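Side-chain contacts in Alr3699 protein (Nostoc sp., PDB 4XSO), which belongs to the glycosyltransferases of the GT-B fold, which pair two Rossmann-like domains across a cleft: residues C24-A29 and T48-H53; K196-L201 and N206-H211; Q230-V235 and T345-T350; R298-A303 and V310-A315. All coordinates share one frame; numbering follows the deposited sequence.

Interaction 1 lies in the N-terminal half of this GT-B chain, against its seven-stranded parallel sheet; interactions 2, 3 and 4 belong to the C-terminal half and its six-stranded one. Along the chain, 1 and 2 come in series, and 4 is nested inside the long loop that 3 closes. Interactions 2 and 3 have centres about 15 Å apart and touch, Phe207 packing on Cys346 and its backbone pairing with Gln234. Interaction 4, centred about 19 Å from each, shares a sheet with interaction 2. Three contacts thus knit one domain, while 1 and 4 meet where the two domains face each other, Asp27 beside Arg298; 1 and 3 are about 40 Å apart, centre to centre.

Interaction 1. Residues C24-A29 and T48-H53; sequences CLIDIA and TLLEQH
Ile26 and Leu50 mark the closest backbone approach, their CA atoms 6.8 Å apart where helix 20-29 runs beside helix 45-52. Ile26 does nearly all the work from its side, and it does it with two separate branches. With CG1 anti to the carbonyl carbon (chi1 -60°), the CD1 arm points at Leu50 and CG2, anti to the backbone N, at His53. The CD1 end meets Leu50 CD2 at 3.3 Å, closer than methyl groups usually pack, and Leu50 CG at 3.9 Å; the two side chains pass each other at a slant.

The CG2 branch goes to His53. This methyl sits squarely over one face of the imidazole, 3.9 Å from the ring centroid and only 4° off the ring normal, a CH-pi contact with all five ring atoms at nearly equal range. What holds the ring in that attitude is a bond back to the last turn of the helix it follows: His53 ND1 donates to Leu49 O at 2.8 Å, with an N-H...O angle of 159°. The oxygen lies close to the imidazole plane, while the donor is tilted out of the Leu49 carbonyl plane. The bond thus fixes the rotation of the ring and keeps its flat side turned to Ile26.

Leu25 and Leu50 both pack on Val38 of strand 36-40, which puts the two helices on one face of the parallel sheet. Neighbouring helices of successive beta-alpha-beta crossovers, sealed by aliphatic side chains over the strands, are the usual build of a Rossmann-like domain, here the N-terminal one of a GT-B protein.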
loop_
_atom_site.group_PDB
_atom_site.type_symbol
_atom_site.label_atom_id
_atom_site.label_comp_id
_atom_site.label_asym_id
_atom_site.label_seq_id
_atom_site.Cartn_x
_atom_site.Cartn_y
_atom_site.Cartn_z
ATOM N N CYS A 24 0.254 -26.839 -0.773
ATOM C CA CYS A 24 -1.119 -26.850 -0.241
ATOM C C CYS A 24 -2.043 -25.987 -1.137
ATOM O O CYS A 24 -3.183 -26.358 -1.391
ATOM C CB CYS A 24 -1.168 -26.404 1.230
ATOM S SG CYS A 24 -2.788 -26.550 2.045
ATOM N N LEU A 25 -1.528 -24.858 -1.630
ATOM C CA LEU A 25 -2.302 -23.971 -2.495
ATOM C C LEU A 25 -2.682 -24.657 -3.822
ATOM O O LEU A 25 -3.777 -24.439 -4.321
ATOM C CB LEU A 25 -1.516 -22.670 -2.700
ATOM C CG LEU A 25 -2.220 -21.582 -3.573
ATOM C CD1 LEU A 25 -3.485 -21.121 -2.899
ATOM C CD2 LEU A 25 -1.313 -20.375 -3.847
ATOM N N ILE A 26 -1.850 -25.564 -4.336
ATOM C CA ILE A 26 -2.247 -26.358 -5.533
ATOM C C ILE A 26 -3.613 -27.017 -5.293
ATOM O O ILE A 26 -4.568 -26.895 -6.094
ATOM C CB ILE A 26 -1.210 -27.471 -5.894
ATOM C CG1 ILE A 26 0.180 -26.894 -6.203
ATOM C CG2 ILE A 26 -1.698 -28.328 -7.059
ATOM C CD1 ILE A 26 0.168 -25.723 -7.129
ATOM N N ASP A 27 -3.669 -27.731 -4.169
ATOM C CA ASP A 27 -4.829 -28.489 -3.716
ATOM C C ASP A 27 -6.016 -27.602 -3.377
ATOM O O ASP A 27 -7.197 -27.905 -3.737
ATOM C CB ASP A 27 -4.439 -29.362 -2.480
ATOM C CG ASP A 27 -3.460 -30.521 -2.849
ATOM O OD1 ASP A 27 -3.569 -31.077 -3.977
ATOM O OD2 ASP A 27 -2.545 -30.827 -2.055
ATOM N N ILE A 28 -5.740 -26.461 -2.759
ATOM C CA ILE A 28 -6.851 -25.516 -2.432
ATOM C C ILE A 28 -7.463 -24.908 -3.715
ATOM O O ILE A 28 -8.653 -24.839 -3.844
ATOM C CB ILE A 28 -6.335 -24.415 -1.501
ATOM C CG1 ILE A 28 -5.943 -24.952 -0.126
ATOM C CG2 ILE A 28 -7.368 -23.347 -1.312
ATOM C CD1 ILE A 28 -4.934 -24.053 0.572
ATOM N N ALA A 29 -6.608 -24.565 -4.678
ATOM C CA ALA A 29 -6.973 -23.899 -5.902
ATOM C C ALA A 29 -7.597 -24.764 -7.027
ATOM O O ALA A 29 -8.432 -24.272 -7.825
ATOM C CB ALA A 29 -5.757 -23.179 -6.420
ATOM N N THR A 48 5.662 -22.955 -12.742
ATOM C CA THR A 48 5.629 -24.134 -13.656
ATOM C C THR A 48 4.675 -25.227 -13.142
ATOM O O THR A 48 3.800 -25.734 -13.928
ATOM C CB THR A 48 7.090 -24.645 -13.986
ATOM O OG1 THR A 48 7.889 -23.532 -14.412
ATOM C CG2 THR A 48 7.089 -25.647 -15.129
ATOM N N LEU A 49 4.761 -25.535 -11.844
ATOM C CA LEU A 49 3.859 -26.550 -11.239
ATOM C C LEU A 49 2.366 -26.155 -11.346
ATOM O O LEU A 49 1.512 -27.026 -11.581
ATOM C CB LEU A 49 4.131 -26.841 -9.768
ATOM C CG LEU A 49 5.464 -27.421 -9.283
ATOM C CD1 LEU A 49 5.456 -27.479 -7.740
ATOM C CD2 LEU A 49 5.715 -28.832 -9.875
ATOM N N LEU A 50 2.078 -24.838 -11.208
ATOM C CA LEU A 50 0.719 -24.340 -11.364
ATOM C C LEU A 50 0.265 -24.541 -12.806
ATOM O O LEU A 50 -0.792 -25.059 -13.050
ATOM C CB LEU A 50 0.629 -22.860 -10.960
ATOM C CG LEU A 50 0.697 -22.626 -9.438
ATOM C CD1 LEU A 50 1.037 -21.164 -9.159
ATOM C CD2 LEU A 50 -0.659 -23.024 -8.847
ATOM N N GLU A 51 1.099 -24.198 -13.751
ATOM C CA GLU A 51 0.782 -24.420 -15.152
ATOM C C GLU A 51 0.572 -25.912 -15.456
ATOM O O GLU A 51 -0.447 -26.313 -16.070
ATOM C CB GLU A 51 1.905 -23.838 -16.019
ATOM C CG GLU A 51 1.928 -22.310 -16.068
ATOM C CD GLU A 51 3.234 -21.760 -16.622
ATOM O OE1 GLU A 51 4.214 -22.530 -16.770
ATOM O OE2 GLU A 51 3.312 -20.548 -16.834
ATOM N N GLN A 52 1.434 -26.755 -14.914
ATOM C CA GLN A 52 1.264 -28.206 -15.087
ATOM C C GLN A 52 -0.085 -28.680 -14.575
ATOM O O GLN A 52 -0.566 -29.727 -14.970
ATOM C CB GLN A 52 2.366 -28.980 -14.348
ATOM C CG GLN A 52 3.792 -28.692 -14.901
ATOM C CD GLN A 52 4.879 -29.506 -14.212
ATOM O OE1 GLN A 52 4.625 -30.142 -13.189
ATOM N NE2 GLN A 52 6.104 -29.477 -14.769
ATOM N N HIS A 53 -0.663 -27.952 -13.631
ATOM C CA HIS A 53 -1.949 -28.331 -13.076
ATOM C C HIS A 53 -3.095 -27.509 -13.666
ATOM O O HIS A 53 -4.175 -27.562 -13.142
ATOM C CB HIS A 53 -1.917 -28.198 -11.541
ATOM C CG HIS A 53 -1.203 -29.318 -10.841
ATOM N ND1 HIS A 53 0.132 -29.248 -10.480
ATOM C CD2 HIS A 53 -1.649 -30.522 -10.406
ATOM C CE1 HIS A 53 0.473 -30.354 -9.844
ATOM N NE2 HIS A 53 -0.586 -31.149 -9.798
#

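Interaction 2. Residues K196-L201 and N206-H211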
loop_
_atom_site.group_PDB
_atom_site.type_symbol
_atom_site.label_atom_id
_atom_site.label_comp_id
_atom_site.label_asym_id
_atom_site.label_seq_id
_atom_site.Cartn_x
_atom_site.Cartn_y
_atom_site.Cartn_z
ATOM N N LYS A 196 9.637 -55.438 -3.983
ATOM C CA LYS A 196 10.602 -55.137 -5.025
ATOM C C LYS A 196 11.479 -53.954 -4.730
ATOM O O LYS A 196 12.704 -53.921 -5.036
ATOM C CB LYS A 196 9.887 -54.926 -6.378
ATOM C CG LYS A 196 9.502 -56.261 -7.035
ATOM C CD LYS A 196 10.616 -57.338 -6.890
ATOM C CE LYS A 196 10.602 -58.443 -7.947
ATOM N NZ LYS A 196 11.341 -58.062 -9.195
ATOM N N LEU A 197 10.832 -52.920 -4.247
ATOM C CA LEU A 197 11.541 -51.711 -3.938
ATOM C C LEU A 197 12.589 -51.944 -2.825
ATOM O O LEU A 197 13.725 -51.454 -2.956
ATOM C CB LEU A 197 10.543 -50.576 -3.591
ATOM C CG LEU A 197 11.147 -49.208 -3.273
ATOM C CD1 LEU A 197 11.998 -48.659 -4.407
ATOM C CD2 LEU A 197 10.035 -48.221 -2.973
ATOM N N ARG A 198 12.199 -52.635 -1.743
ATOM C CA ARG A 198 13.176 -52.970 -0.707
ATOM C C ARG A 198 14.392 -53.794 -1.317
ATOM O O ARG A 198 15.534 -53.587 -0.967
ATOM C CB ARG A 198 12.490 -53.700 0.431
ATOM C CG ARG A 198 11.593 -52.806 1.261
ATOM C CD ARG A 198 10.686 -53.615 2.160
ATOM N NE ARG A 198 11.423 -54.457 3.089
ATOM C CZ ARG A 198 11.896 -54.093 4.267
ATOM N NH1 ARG A 198 11.719 -52.860 4.729
ATOM N NH2 ARG A 198 12.516 -54.982 5.009
ATOM N N GLN A 199 14.094 -54.681 -2.253
ATOM C CA GLN A 199 15.106 -55.483 -2.930
ATOM C C GLN A 199 16.063 -54.622 -3.693
ATOM O O GLN A 199 17.246 -54.756 -3.488
ATOM C CB GLN A 199 14.491 -56.540 -3.872
ATOM C CG GLN A 199 14.091 -57.789 -3.129
ATOM C CD GLN A 199 13.363 -58.845 -3.979
ATOM O OE1 GLN A 199 12.798 -58.557 -5.046
ATOM N NE2 GLN A 199 13.353 -60.078 -3.484
ATOM N N GLN A 200 15.558 -53.726 -4.546
ATOM C CA GLN A 200 16.390 -52.862 -5.335
ATOM C C GLN A 200 17.190 -51.894 -4.482
ATOM O O GLN A 200 18.263 -51.444 -4.868
ATOM C CB GLN A 200 15.535 -52.103 -6.320
ATOM C CG GLN A 200 14.931 -53.042 -7.361
ATOM C CD GLN A 200 14.321 -52.312 -8.551
ATOM O OE1 GLN A 200 14.318 -51.095 -8.611
ATOM N NE2 GLN A 200 13.816 -53.066 -9.508
ATOM N N LEU A 201 16.646 -51.525 -3.338
ATOM C CA LEU A 201 17.319 -50.619 -2.454
ATOM C C LEU A 201 18.294 -51.363 -1.617
ATOM O O LEU A 201 19.077 -50.742 -0.947
ATOM C CB LEU A 201 16.324 -49.900 -1.558
ATOM C CG LEU A 201 15.532 -48.838 -2.263
ATOM C CD1 LEU A 201 14.610 -48.149 -1.291
ATOM C CD2 LEU A 201 16.474 -47.843 -2.937
ATOM N N ASN A 206 16.536 -55.689 6.317
ATOM C CA ASN A 206 16.726 -54.682 7.351
ATOM C C ASN A 206 15.411 -54.161 8.012
ATOM O O ASN A 206 14.302 -54.286 7.439
ATOM C CB ASN A 206 17.425 -53.474 6.743
ATOM C CG ASN A 206 18.802 -53.792 6.229
ATOM O OD1 ASN A 206 19.144 -53.464 5.094
ATOM N ND2 ASN A 206 19.611 -54.365 7.075
ATOM N N PHE A 207 15.571 -53.505 9.158
ATOM C CA PHE A 207 14.510 -52.653 9.718
ATOM C C PHE A 207 14.822 -51.244 9.257
ATOM O O PHE A 207 15.811 -50.622 9.681
ATOM C CB PHE A 207 14.428 -52.733 11.245
ATOM C CG PHE A 207 13.217 -52.082 11.833
ATOM C CD1 PHE A 207 13.213 -50.711 12.087
ATOM C CD2 PHE A 207 12.051 -52.827 12.078
ATOM C CE1 PHE A 207 12.097 -50.097 12.587
ATOM C CE2 PHE A 207 10.929 -52.212 12.622
ATOM C CZ PHE A 207 10.960 -50.840 12.888
ATOM N N VAL A 208 13.976 -50.741 8.365
ATOM C CA VAL A 208 14.248 -49.522 7.679
ATOM C C VAL A 208 13.475 -48.331 8.281
ATOM O O VAL A 208 12.252 -48.278 8.279
ATOM C CB VAL A 208 13.883 -49.676 6.191
ATOM C CG1 VAL A 208 14.065 -48.360 5.451
ATOM C CG2 VAL A 208 14.721 -50.753 5.523
ATOM N N VAL A 209 14.222 -47.357 8.737
ATOM C CA VAL A 209 13.680 -46.106 9.187
ATOM C C VAL A 209 13.893 -45.054 8.125
ATOM O O VAL A 209 15.043 -44.744 7.746
ATOM C CB VAL A 209 14.360 -45.598 10.467
ATOM C CG1 VAL A 209 13.680 -44.325 10.938
ATOM C CG2 VAL A 209 14.305 -46.645 11.555
ATOM N N GLY A 210 12.805 -44.443 7.652
ATOM C CA GLY A 210 12.896 -43.472 6.573
ATOM C C GLY A 210 12.721 -42.068 7.118
ATOM O O GLY A 210 11.872 -41.815 7.996
ATOM N N HIS A 211 13.495 -41.138 6.567
ATOM C CA HIS A 211 13.381 -39.759 6.905
ATOM C C HIS A 211 13.188 -39.021 5.592
ATOM O O HIS A 211 14.020 -39.168 4.683
ATOM C CB HIS A 211 14.700 -39.341 7.582
ATOM C CG HIS A 211 14.640 -38.019 8.269
ATOM N ND1 HIS A 211 14.618 -36.821 7.589
ATOM C CD2 HIS A 211 14.567 -37.703 9.580
ATOM C CE1 HIS A 211 14.540 -35.821 8.459
ATOM N NE2 HIS A 211 14.481 -36.340 9.668
#
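The guanidinium of Arg198 meets the residue just before strand 207-212 with its edge: Asn206 O lies near the guanidinium plane and takes the NH2 proton at 3.1 Å. The bond is fairly straight, 160° at the hydrogen, and NH2 also lies in the plane of the Asn206 carbonyl. Val208 CG2 approaches NH1 obliquely, to 3.8 Å, the arginine and valine side chains running past one another head to tail. The arginine chain bends at chi3 (60°), and its end points across the strand, toward Asn206 O.

The group is held by more than this one carbonyl. NH1 forms a salt bridge with Asp284 OD2 and bonds to Ala282 O, while NH2 reaches Ala204 O as well. Since Asp284 OD2 also accepts from Val208 N, the carboxylate ties the arginine to the strand backbone, and its negative charge would be expected to balance the guanidinium.

Helix 191-201 is in this way pinned at one arginine to strand 207-212, which runs between strands 235-240 and 285-287 in the parallel sheet, the helix-on-sheet layering of the C-terminal Rossmann-like domain of the GT-B fold.

Interaction 3. Residues Q230-V235 and T345-T350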
loop_
_atom_site.group_PDB
_atom_site.type_symbol
_atom_site.label_atom_id
_atom_site.label_comp_id
_atom_site.label_asym_id
_atom_site.label_seq_id
_atom_site.Cartn_x
_atom_site.Cartn_y
_atom_site.Cartn_z
ATOM N N GLN A 230 22.364 -46.192 18.531
ATOM C CA GLN A 230 21.832 -46.891 19.695
ATOM C C GLN A 230 20.870 -48.015 19.369
ATOM O O GLN A 230 20.192 -48.475 20.272
ATOM C CB GLN A 230 21.125 -45.878 20.608
ATOM C CG GLN A 230 22.094 -44.871 21.213
ATOM C CD GLN A 230 22.962 -45.576 22.229
ATOM O OE1 GLN A 230 24.018 -46.131 21.897
ATOM N NE2 GLN A 230 22.461 -45.664 23.457
ATOM N N CYS A 231 20.818 -48.437 18.100
ATOM C CA CYS A 231 19.858 -49.383 17.570
ATOM C C CYS A 231 20.556 -50.638 17.131
ATOM O O CYS A 231 21.711 -50.582 16.742
ATOM C CB CYS A 231 19.139 -48.776 16.335
ATOM S SG CYS A 231 17.924 -47.579 16.881
ATOM N N PRO A 232 19.856 -51.780 17.156
ATOM C CA PRO A 232 20.553 -52.946 16.664
ATOM C C PRO A 232 21.023 -52.820 15.227
ATOM O O PRO A 232 20.576 -51.925 14.455
ATOM C CB PRO A 232 19.542 -54.104 16.840
ATOM C CG PRO A 232 18.303 -53.530 17.398
ATOM C CD PRO A 232 18.585 -52.111 17.813
ATOM N N PRO A 233 21.926 -53.723 14.843
ATOM C CA PRO A 233 22.617 -53.588 13.546
ATOM C C PRO A 233 21.736 -53.801 12.304
ATOM O O PRO A 233 22.063 -53.278 11.267
ATOM C CB PRO A 233 23.744 -54.617 13.635
ATOM C CG PRO A 233 23.337 -55.579 14.722
ATOM C CD PRO A 233 22.439 -54.846 15.660
ATOM N N GLN A 234 20.618 -54.516 12.417
ATOM C CA GLN A 234 19.729 -54.647 11.295
ATOM C C GLN A 234 18.924 -53.347 11.005
ATOM O O GLN A 234 18.287 -53.248 9.929
ATOM C CB GLN A 234 18.789 -55.858 11.439
ATOM C CG GLN A 234 17.592 -55.700 12.375
ATOM C CD GLN A 234 17.979 -55.917 13.816
ATOM O OE1 GLN A 234 19.159 -55.848 14.156
ATOM N NE2 GLN A 234 16.992 -56.182 14.673
ATOM N N VAL A 235 19.022 -52.340 11.900
ATOM C CA VAL A 235 18.384 -51.060 11.668
ATOM C C VAL A 235 19.213 -50.207 10.744
ATOM O O VAL A 235 20.346 -49.773 11.089
ATOM C CB VAL A 235 18.099 -50.258 12.974
ATOM C CG1 VAL A 235 17.383 -48.935 12.652
ATOM C CG2 VAL A 235 17.273 -51.074 13.958
ATOM N N THR A 345 11.265 -50.281 20.408
ATOM C CA THR A 345 9.937 -50.736 20.715
ATOM C C THR A 345 9.279 -51.283 19.482
ATOM O O THR A 345 8.584 -52.293 19.566
ATOM C CB THR A 345 9.085 -49.595 21.222
ATOM O OG1 THR A 345 9.584 -49.234 22.503
ATOM C CG2 THR A 345 7.637 -49.995 21.322
ATOM N N CYS A 346 9.494 -50.608 18.343
ATOM C CA CYS A 346 8.897 -51.059 17.069
ATOM C C CYS A 346 9.441 -52.414 16.562
ATOM O O CYS A 346 8.738 -53.173 15.890
ATOM C CB CYS A 346 9.071 -49.983 15.982
ATOM S SG CYS A 346 7.988 -48.572 16.229
ATOM N N ILE A 347 10.709 -52.668 16.841
ATOM C CA ILE A 347 11.374 -53.949 16.492
ATOM C C ILE A 347 10.848 -55.115 17.316
ATOM O O ILE A 347 10.489 -56.158 16.785
ATOM C CB ILE A 347 12.904 -53.820 16.721
ATOM C CG1 ILE A 347 13.475 -52.875 15.685
ATOM C CG2 ILE A 347 13.572 -55.182 16.649
ATOM C CD1 ILE A 347 14.852 -52.314 16.013
ATOM N N GLU A 348 10.760 -54.897 18.623
ATOM C CA GLU A 348 10.411 -55.899 19.575
ATOM C C GLU A 348 8.924 -56.143 19.672
ATOM O O GLU A 348 8.570 -57.252 19.991
ATOM C CB GLU A 348 10.890 -55.504 20.976
ATOM C CG GLU A 348 12.387 -55.244 21.090
ATOM C CD GLU A 348 12.775 -54.630 22.452
ATOM O OE1 GLU A 348 12.250 -55.079 23.491
ATOM O OE2 GLU A 348 13.607 -53.695 22.487
ATOM N N ASP A 349 8.053 -55.129 19.475
ATOM C CA ASP A 349 6.611 -55.379 19.484
ATOM C C ASP A 349 5.908 -55.180 18.151
ATOM O O ASP A 349 5.184 -54.234 17.913
ATOM C CB ASP A 349 5.882 -54.646 20.580
ATOM C CG ASP A 349 4.631 -55.461 21.106
ATOM O OD1 ASP A 349 3.850 -56.159 20.329
ATOM O OD2 ASP A 349 4.425 -55.383 22.343
ATOM N N THR A 350 6.055 -56.195 17.360
ATOM C CA THR A 350 5.604 -56.261 15.999
ATOM C C THR A 350 4.103 -56.121 15.847
ATOM O O THR A 350 3.642 -55.389 15.027
ATOM C CB THR A 350 6.152 -57.575 15.428
ATOM O OG1 THR A 350 7.583 -57.451 15.478
ATOM C CG2 THR A 350 5.741 -57.790 13.987
#
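Val235 and Pro232 press on the tip of Ile347, and here the contact is tight: Val235 CG2 comes within 3.4 Å of Ile347 CD1, short for two methyl groups, and Pro232 CG lies 3.9 Å from the same CD1. One methyl is thus lodged against a valine branch and the outer carbons of a proline ring. Ile347 reaches them by an extended chain, its CG1 anti to the carbonyl carbon (chi1 -69°) and its CD1 carried straight onward at chi2 162°.

The other branch of Ile347 has a looser neighbour. Gln234 brings NE2 no closer than 4.1 Å to Ile347 CG2, a polar amide edging past a methyl at a slant rather than a fitted surface, and both residues keep some exposure to solvent. The glutamine chain folds back at chi2 (-81°), and this bend swings its amide over toward the isoleucine.

On the loop side, a type I turn from Pro232 to Val235, closed by Val235 N to Pro232 O at 3.0 Å, brings all three partners of Ile347 together.

The loop follows helix 221-228 and leads into strand 235-240, while Ile347 stands near the end of helix 336-348 and packs on Phe207 of strand 207-212 as well. Directly beyond, Asp349 N-caps helix 350-368 through OD1 and Lys352 N, so the contact sits where two helices join, beside the N-terminal ends of the adjacent strands 207-212 and 235-240.

Interaction 4. Residues R298-A303 and V310-A315; sequences RVIVEA and VVAAKA
Val310 keeps CG1 wedged between its own backbone N and carbonyl carbon (chi1 68°), a less common choice for valine, and this leaves CG2 anti to the N and aimed at helix 298-305. The setting is a beta-alpha-beta unit of the C-terminal Rossmann-like domain: strand 285-287, the helix, then strand 310-313. The chain therefore runs back beside itself, and the short helix and strand segments lie nearly antiparallel, 164° between their directions and 8.9 Å between axes.

Val310 CG2 settles against two helix residues one turn apart. Ala303 CB is 4.0 Å from it, and Ile300 adds its CA, 4.3 Å from that same CG2, and, more loosely, its own CG2 branch. The small alanine lets the strand draw near, with the CA atoms of Ala303 and Val310 only 6.4 Å apart. On the strand, Val310 and Ala312 both face the helix while Val311 between them turns away, packing on Leu285 and Ala287 of the neighbouring strand.

All four touching residues are buried, and the contact is plain aliphatic packing. Ala303 rests on Val286 too, and Ile300 extends to Ala318 and Leu321, so the helix packs on the sheet through Ala303 and on helix 318-321 through Ile300. At the far end of the contact, Ile300 stretches out (chi2 172°) along the strand until its CD1 stands 3.7 Å from Ala312 CB.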
loop_
_atom_site.group_PDB
_atom_site.type_symbol
_atom_site.label_atom_id
_atom_site.label_comp_id
_atom_site.label_asym_id
_atom_site.label_seq_id
_atom_site.Cartn_x
_atom_site.Cartn_y
_atom_site.Cartn_z
ATOM N N ARG A 298 3.453 -32.296 6.915
ATOM C CA ARG A 298 2.813 -33.060 5.808
ATOM C C ARG A 298 3.316 -34.513 5.843
ATOM O O ARG A 298 2.569 -35.485 5.722
ATOM C CB ARG A 298 3.064 -32.400 4.427
ATOM C CG ARG A 298 2.339 -31.048 4.267
ATOM C CD ARG A 298 2.650 -30.322 2.949
ATOM N NE ARG A 298 2.249 -31.082 1.765
ATOM C CZ ARG A 298 0.993 -31.204 1.312
ATOM N NH1 ARG A 298 -0.021 -30.533 1.855
ATOM N NH2 ARG A 298 0.738 -31.977 0.259
ATOM N N VAL A 299 4.606 -34.686 6.104
ATOM C CA VAL A 299 5.218 -36.014 6.088
ATOM C C VAL A 299 4.634 -36.979 7.112
ATOM O O VAL A 299 4.563 -38.203 6.891
ATOM C CB VAL A 299 6.755 -35.899 6.332
ATOM C CG1 VAL A 299 7.367 -37.225 6.660
ATOM C CG2 VAL A 299 7.391 -35.321 5.071
ATOM N N ILE A 300 4.246 -36.436 8.236
ATOM C CA ILE A 300 3.684 -37.213 9.311
ATOM C C ILE A 300 2.322 -37.719 8.771
ATOM O O ILE A 300 2.048 -38.875 8.798
ATOM C CB ILE A 300 3.475 -36.361 10.547
ATOM C CG1 ILE A 300 4.834 -35.873 11.098
ATOM C CG2 ILE A 300 2.699 -37.137 11.603
ATOM C CD1 ILE A 300 4.670 -34.843 12.237
ATOM N N VAL A 301 1.477 -36.841 8.305
ATOM C CA VAL A 301 0.203 -37.304 7.671
ATOM C C VAL A 301 0.399 -38.267 6.517
ATOM O O VAL A 301 -0.314 -39.239 6.394
ATOM C CB VAL A 301 -0.674 -36.122 7.235
ATOM C CG1 VAL A 301 -1.973 -36.631 6.557
ATOM C CG2 VAL A 301 -1.015 -35.289 8.433
ATOM N N GLU A 302 1.407 -38.050 5.693
ATOM C CA GLU A 302 1.641 -38.934 4.556
ATOM C C GLU A 302 1.999 -40.326 5.003
ATOM O O GLU A 302 1.477 -41.291 4.492
ATOM C CB GLU A 302 2.690 -38.355 3.613
ATOM C CG GLU A 302 2.055 -37.183 2.892
ATOM C CD GLU A 302 2.980 -36.472 1.946
ATOM O OE1 GLU A 302 4.098 -36.120 2.381
ATOM O OE2 GLU A 302 2.534 -36.220 0.801
ATOM N N ALA A 303 2.815 -40.394 6.040
ATOM C CA ALA A 303 3.247 -41.669 6.590
ATOM C C ALA A 303 2.059 -42.460 7.149
ATOM O O ALA A 303 1.940 -43.670 6.946
ATOM C CB ALA A 303 4.290 -41.392 7.658
ATOM N N VAL A 310 4.704 -44.141 12.592
ATOM C CA VAL A 310 5.363 -42.887 12.473
ATOM C C VAL A 310 5.787 -42.384 13.851
ATOM O O VAL A 310 5.016 -42.459 14.832
ATOM C CB VAL A 310 4.507 -41.860 11.735
ATOM C CG1 VAL A 310 3.271 -41.465 12.553
ATOM C CG2 VAL A 310 5.319 -40.621 11.424
ATOM N N VAL A 311 6.993 -41.833 13.923
ATOM C CA VAL A 311 7.500 -41.229 15.129
ATOM C C VAL A 311 7.770 -39.811 14.754
ATOM O O VAL A 311 8.319 -39.570 13.718
ATOM C CB VAL A 311 8.810 -41.936 15.683
ATOM C CG1 VAL A 311 9.900 -42.052 14.689
ATOM C CG2 VAL A 311 9.334 -41.186 16.923
ATOM N N ALA A 312 7.327 -38.873 15.574
ATOM C CA ALA A 312 7.525 -37.459 15.347
ATOM C C ALA A 312 8.031 -36.706 16.544
ATOM O O ALA A 312 7.906 -37.136 17.684
ATOM C CB ALA A 312 6.222 -36.802 14.898
ATOM N N ALA A 313 8.534 -35.519 16.270
ATOM C CA ALA A 313 9.058 -34.678 17.342
ATOM C C ALA A 313 7.858 -33.974 17.956
ATOM O O ALA A 313 6.983 -33.512 17.225
ATOM C CB ALA A 313 10.099 -33.695 16.785
ATOM N N LYS A 314 7.753 -33.998 19.285
ATOM C CA LYS A 314 6.636 -33.434 20.016
ATOM C C LYS A 314 6.725 -31.907 20.146
ATOM O O LYS A 314 7.148 -31.368 21.196
ATOM C CB LYS A 314 6.547 -34.077 21.384
ATOM C CG LYS A 314 5.248 -33.812 22.091
ATOM C CD LYS A 314 5.155 -34.424 23.489
ATOM C CE LYS A 314 3.996 -33.782 24.264
ATOM N NZ LYS A 314 3.121 -34.789 24.926
ATOM N N ALA A 315 6.327 -31.240 19.065
ATOM C CA ALA A 315 6.273 -29.784 18.936
ATOM C C ALA A 315 5.335 -29.349 17.775
ATOM O O ALA A 315 5.081 -30.129 16.814
ATOM C CB ALA A 315 7.670 -29.226 18.711
#